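Local atomic coordinates of OmpT protein (Vibrio cholerae serotype O1, PDB entry 6EHD), a protein that probably acts as a general diffusion porin, a beta barrel that lets small hydrophilic solutes cross the outer membrane of the bacterium. Residues A8-E20 and G32-T45. The protein carries 1 engineered substitution. Numbering follows the deposited sequence. Where two conformers were deposited one is given.
With C8E ((hydroxyethyloxy)tri(ethyloxy)octane), chain G.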
loop_
_atom_site.group_PDB
_atom_site.type_symbol
_atom_site.label_atom_id
_atom_site.label_comp_id
_atom_site.label_asym_id
_atom_site.label_seq_id
_atom_site.Cartn_x
_atom_site.Cartn_y
_atom_site.Cartn_z
ATOM N N ALA A 8 5.261 -4.546 32.768
ATOM C CA ALA A 8 5.805 -3.386 32.062
ATOM C C ALA A 8 6.329 -3.811 30.666
ATOM O O ALA A 8 6.514 -2.952 29.768
ATOM C CB ALA A 8 6.939 -2.766 32.866
ATOM N N GLY A 9 6.607 -5.117 30.498
ATOM C CA GLY A 9 6.972 -5.706 29.192
ATOM C C GLY A 9 5.867 -6.622 28.642
ATOM O O GLY A 9 5.195 -7.278 29.431
ATOM N N THR A 10 5.689 -6.660 27.316
ATOM C CA THR A 10 4.773 -7.625 26.615
ATOM C C THR A 10 5.440 -8.203 25.396
ATOM O O THR A 10 6.176 -7.492 24.664
ATOM C CB THR A 10 3.486 -6.909 26.179
ATOM O OG1 THR A 10 3.840 -5.663 25.550
ATOM C CG2 THR A 10 2.604 -6.603 27.371
ATOM N N VAL A 11 5.248 -9.507 25.159
ATOM C CA VAL A 11 5.754 -10.152 23.990
ATOM C C VAL A 11 4.440 -10.739 23.298
ATOM O O VAL A 11 3.715 -11.474 23.958
ATOM C CB VAL A 11 6.802 -11.203 24.315
ATOM C CG1 VAL A 11 7.311 -11.877 23.062
ATOM C CG2 VAL A 11 8.043 -10.552 24.987
ATOM N N ASP A 12 4.121 -10.307 22.061
ATOM C CA ASP A 12 2.878 -10.743 21.371
ATOM C C ASP A 12 3.252 -11.530 20.142
ATOM O O ASP A 12 3.897 -11.041 19.258
ATOM C CB ASP A 12 2.016 -9.541 21.021
ATOM C CG ASP A 12 1.476 -8.837 22.263
ATOM O OD1 ASP A 12 0.923 -9.508 23.134
ATOM O OD2 ASP A 12 1.627 -7.607 22.367
ATOM N N PHE A 13 2.867 -12.808 20.100
ATOM C CA PHE A 13 3.052 -13.644 18.900
ATOM C C PHE A 13 1.752 -13.493 18.062
ATOM O O PHE A 13 0.679 -13.575 18.630
ATOM C CB PHE A 13 3.280 -15.126 19.205
ATOM C CG PHE A 13 4.653 -15.424 19.714
ATOM C CD1 PHE A 13 4.975 -15.137 21.032
ATOM C CD2 PHE A 13 5.615 -15.970 18.881
ATOM C CE1 PHE A 13 6.231 -15.427 21.529
ATOM C CE2 PHE A 13 6.882 -16.266 19.369
ATOM C CZ PHE A 13 7.190 -15.971 20.690
ATOM N N TYR A 14 1.863 -13.145 16.780
ATOM C CA TYR A 14 0.625 -12.768 15.987
ATOM C C TYR A 14 0.792 -13.302 14.594
ATOM O O TYR A 14 1.886 -13.656 14.208
ATOM C CB TYR A 14 0.383 -11.214 15.951
ATOM C CG TYR A 14 1.429 -10.506 15.136
ATOM C CD1 TYR A 14 2.703 -10.101 15.710
ATOM C CD2 TYR A 14 1.220 -10.215 13.779
ATOM C CE1 TYR A 14 3.669 -9.507 14.919
ATOM C CE2 TYR A 14 2.187 -9.654 13.010
ATOM C CZ TYR A 14 3.433 -9.257 13.604
ATOM O OH TYR A 14 4.358 -8.738 12.750
ATOM N N GLY A 15 -0.310 -13.353 13.797
ATOM C CA GLY A 15 -0.157 -13.671 12.401
ATOM C C GLY A 15 -1.548 -13.809 11.677
ATOM O O GLY A 15 -2.604 -13.607 12.329
ATOM N N GLN A 16 -1.436 -14.221 10.431
ATOM C CA GLN A 16 -2.638 -14.522 9.545
ATOM C C GLN A 16 -2.331 -15.663 8.639
ATOM O O GLN A 16 -1.246 -15.681 7.993
ATOM C CB GLN A 16 -2.989 -13.314 8.627
ATOM C CG GLN A 16 -3.367 -12.064 9.331
ATOM C CD GLN A 16 -3.726 -10.944 8.387
ATOM O OE1 GLN A 16 -4.361 -11.167 7.334
ATOM N NE2 GLN A 16 -3.272 -9.720 8.742
ATOM N N LEU A 17 -3.256 -16.632 8.526
ATOM C CA LEU A 17 -3.213 -17.554 7.383
ATOM C C LEU A 17 -4.360 -17.222 6.401
ATOM O O LEU A 17 -5.439 -16.878 6.853
ATOM C CB LEU A 17 -3.417 -19.029 7.791
ATOM C CG LEU A 17 -2.457 -19.499 8.907
ATOM C CD1 LEU A 17 -2.824 -20.924 9.345
ATOM C CD2 LEU A 17 -1.051 -19.463 8.325
ATOM N N ARG A 18 -4.038 -17.191 5.128
ATOM C CA ARG A 18 -5.003 -16.811 4.054
ATOM C C ARG A 18 -5.116 -17.918 2.977
ATOM O O ARG A 18 -4.106 -18.504 2.558
ATOM C CB ARG A 18 -4.569 -15.500 3.357
ATOM C CG ARG A 18 -4.299 -14.319 4.338
ATOM C CD ARG A 18 -4.126 -13.001 3.590
ATOM N NE ARG A 18 -3.994 -11.851 4.441
ATOM C CZ ARG A 18 -3.938 -10.590 4.008
ATOM N NH1 ARG A 18 -3.823 -9.631 4.872
ATOM N NH2 ARG A 18 -3.899 -10.305 2.721
ATOM N N THR A 19 -6.337 -18.158 2.489
ATOM C CA THR A 19 -6.566 -18.918 1.236
ATOM C C THR A 19 -7.397 -18.050 0.266
ATOM O O THR A 19 -8.479 -17.605 0.633
ATOM C CB THR A 19 -7.376 -20.180 1.601
ATOM O OG1 THR A 19 -6.621 -20.979 2.543
ATOM C CG2 THR A 19 -7.725 -21.011 0.391
ATOM N N GLU A 20 -6.879 -17.806 -0.913
ATOM C CA GLU A 20 -7.507 -16.890 -1.929
ATOM C C GLU A 20 -7.509 -17.568 -3.324
ATOM O O GLU A 20 -6.495 -18.213 -3.713
ATOM C CB GLU A 20 -6.712 -15.541 -1.966
ATOM C CG GLU A 20 -6.942 -14.760 -0.630
ATOM C CD GLU A 20 -6.256 -13.364 -0.515
ATOM O OE1 GLU A 20 -5.240 -13.183 -1.146
ATOM O OE2 GLU A 20 -6.661 -12.573 0.377
ATOM N N GLY A 32 -3.988 -20.056 -3.802
ATOM C CA GLY A 32 -2.654 -19.712 -3.215
ATOM C C GLY A 32 -1.895 -18.391 -3.481
ATOM O O GLY A 32 -0.690 -18.285 -3.138
ATOM N N SER A 33 -2.558 -17.326 -3.934
ATOM C CA SER A 33 -1.922 -15.952 -3.847
ATOM C C SER A 33 -2.059 -15.315 -2.440
ATOM O O SER A 33 -1.527 -14.198 -2.170
ATOM C CB SER A 33 -2.534 -14.997 -4.907
ATOM O OG SER A 33 -3.964 -14.902 -4.734
ATOM N N GLY A 34 -2.796 -15.990 -1.544
ATOM C CA GLY A 34 -3.013 -15.486 -0.197
ATOM C C GLY A 34 -1.729 -15.260 0.588
ATOM O O GLY A 34 -1.115 -16.271 0.964
ATOM N N SER A 35 -1.455 -13.959 0.907
ATOM C CA SER A 35 -0.324 -13.404 1.702
ATOM C C SER A 35 -0.241 -13.673 3.276
ATOM O O SER A 35 -0.191 -12.817 4.133
ATOM C CB SER A 35 -0.274 -11.954 1.522
ATOM O OG SER A 35 0.947 -11.504 2.022
ATOM N N SER A 36 0.047 -14.893 3.596
ATOM C CA SER A 36 0.108 -15.324 4.982
ATOM C C SER A 36 1.416 -14.831 5.679
ATOM O O SER A 36 2.449 -14.719 5.023
ATOM C CB SER A 36 0.033 -16.862 4.999
ATOM O OG SER A 36 -1.211 -17.335 4.415
ATOM N N ARG A 37 1.350 -14.648 6.976
ATOM C CA ARG A 37 2.526 -14.143 7.739
ATOM C C ARG A 37 2.468 -14.502 9.199
ATOM O O ARG A 37 1.415 -14.802 9.722
ATOM C CB ARG A 37 2.586 -12.561 7.552
ATOM C CG ARG A 37 1.667 -11.748 8.429
ATOM C CD ARG A 37 0.219 -11.541 7.989
ATOM N NE ARG A 37 -0.028 -11.155 6.597
ATOM C CZ ARG A 37 -0.181 -9.910 6.136
ATOM N NH1 ARG A 37 -0.143 -8.872 6.921
ATOM N NH2 ARG A 37 -0.381 -9.772 4.853
ATOM N N ALA A 38 3.630 -14.401 9.919
ATOM C CA ALA A 38 3.647 -14.622 11.326
ATOM C C ALA A 38 4.821 -13.779 11.926
ATOM O O ALA A 38 5.834 -13.671 11.338
ATOM C CB ALA A 38 3.936 -16.118 11.638
ATOM N N GLY A 39 4.617 -13.179 13.061
ATOM C CA GLY A 39 5.724 -12.358 13.699
ATOM C C GLY A 39 5.671 -12.355 15.226
ATOM O O GLY A 39 4.785 -12.987 15.856
ATOM N N VAL A 40 6.609 -11.579 15.825
ATOM C CA VAL A 40 6.626 -11.273 17.244
ATOM C C VAL A 40 6.890 -9.783 17.414
ATOM O O VAL A 40 7.698 -9.212 16.649
ATOM C CB VAL A 40 7.660 -12.138 17.972
ATOM C CG1 VAL A 40 9.023 -12.021 17.358
ATOM C CG2 VAL A 40 7.717 -11.831 19.453
ATOM N N ASP A 41 6.116 -9.186 18.302
ATOM C CA ASP A 41 6.106 -7.755 18.648
ATOM C C ASP A 41 6.340 -7.624 20.166
ATOM O O ASP A 41 5.445 -7.899 21.008
ATOM C CB ASP A 41 4.770 -7.117 18.257
ATOM C CG ASP A 41 4.792 -5.590 18.356
ATOM O OD1 ASP A 41 5.872 -4.958 18.520
ATOM O OD2 ASP A 41 3.723 -4.972 18.240
ATOM N N ALA A 42 7.559 -7.188 20.533
ATOM C CA ALA A 42 7.951 -7.001 21.939
ATOM C C ALA A 42 8.027 -5.487 22.310
ATOM O O ALA A 42 8.585 -4.701 21.538
ATOM C CB ALA A 42 9.305 -7.678 22.160
ATOM N N ASN A 43 7.374 -5.099 23.397
ATOM C CA ASN A 43 7.295 -3.703 23.865
ATOM C C ASN A 43 7.710 -3.634 25.334
ATOM O O ASN A 43 7.399 -4.535 26.133
ATOM C CB ASN A 43 5.908 -3.049 23.638
ATOM C CG ASN A 43 5.618 -2.859 22.128
ATOM O OD1 ASN A 43 6.018 -1.834 21.533
ATOM N ND2 ASN A 43 5.061 -3.911 21.465
ATOM N N TYR A 44 8.441 -2.574 25.684
ATOM C CA TYR A 44 8.825 -2.381 27.066
ATOM C C TYR A 44 8.798 -0.896 27.400
ATOM O O TYR A 44 9.459 -0.109 26.729
ATOM C CB TYR A 44 10.221 -3.019 27.290
ATOM C CG TYR A 44 10.626 -2.960 28.752
ATOM C CD1 TYR A 44 10.242 -3.968 29.645
ATOM C CD2 TYR A 44 11.357 -1.878 29.263
ATOM C CE1 TYR A 44 10.588 -3.897 31.011
ATOM C CE2 TYR A 44 11.703 -1.794 30.627
ATOM C CZ TYR A 44 11.329 -2.803 31.498
ATOM O OH TYR A 44 11.690 -2.734 32.832
ATOM N N THR A 45 8.060 -0.526 28.438
ATOM C CA THR A 45 7.958 0.839 28.916
ATOM C C THR A 45 9.018 1.070 30.000
ATOM O O THR A 45 9.040 0.390 31.029
ATOM C CB THR A 45 6.524 1.079 29.500
ATOM O OG1 THR A 45 5.581 0.938 28.458
ATOM C CG2 THR A 45 6.333 2.472 30.052
HETATM C C11 C8E G . -11.356 -1.697 4.563
HETATM O O12 C8E G . -10.807 -3.031 4.372
HETATM C C13 C8E G . -9.838 -3.050 3.291
HETATM C C14 C8E G . -9.104 -4.378 3.213
HETATM O O15 C8E G . -8.304 -4.419 4.419
HETATM C C16 C8E G . -7.995 -5.660 4.992
HETATM C C17 C8E G . -6.829 -6.049 4.206
HETATM O O18 C8E G . -5.703 -6.418 4.994
HETATM C C19 C8E G . -4.502 -7.002 4.457
HETATM C C20 C8E G . -3.017 -6.624 4.091
HETATM O O21 C8E G . -2.164 -7.547 3.222
HETATM O O HOH W 1 4.042 -6.442 22.554
HETATM O O HOH W 2 -3.234 -11.914 0.328
#
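The guanidinium of R18 lies flat on that of R37, centres 4.3 Å apart and planes 11° from parallel. On R37 the amide of Q16 also stacks, while Q16 OE1 accepts R18 NE at 3.0 Å. R37 reaches this place through bent torsions about CB-CG and CG-CD (chi2 -84°, chi3 -46°), and its NE and NH2 grip S35 O side-on, with NE to O at 3.0 Å; its NH1 makes a salt bridge to a bound MES. A water joins R18 NH2, E20 OE1 and S35 N; R18 NH2 also bonds to G301 O, and E20 OE2 to Y284 OH. Farther along the same face, the Y14 ring swings over G39, with G39 CA 4.2 Å from the ring centroid, and its hydroxyl bonds to E57 of the next strand. The other face is apolar: V11 CG1 meets V40 CG2 at 3.6 Å, and that methyl also sits over the F13 ring. Between the faces, backbone hydrogen bonds join the antiparallel strands from A8–T45 to Q16–R37; beyond them S36 OG accepts R18 N at 2.9 Å. This hairpin forms part of the porin barrel wall. The stacked arginines would be expected to favour anions here, consistent with the sulfonate at R37, though MES probably comes from the crystallisation liquor.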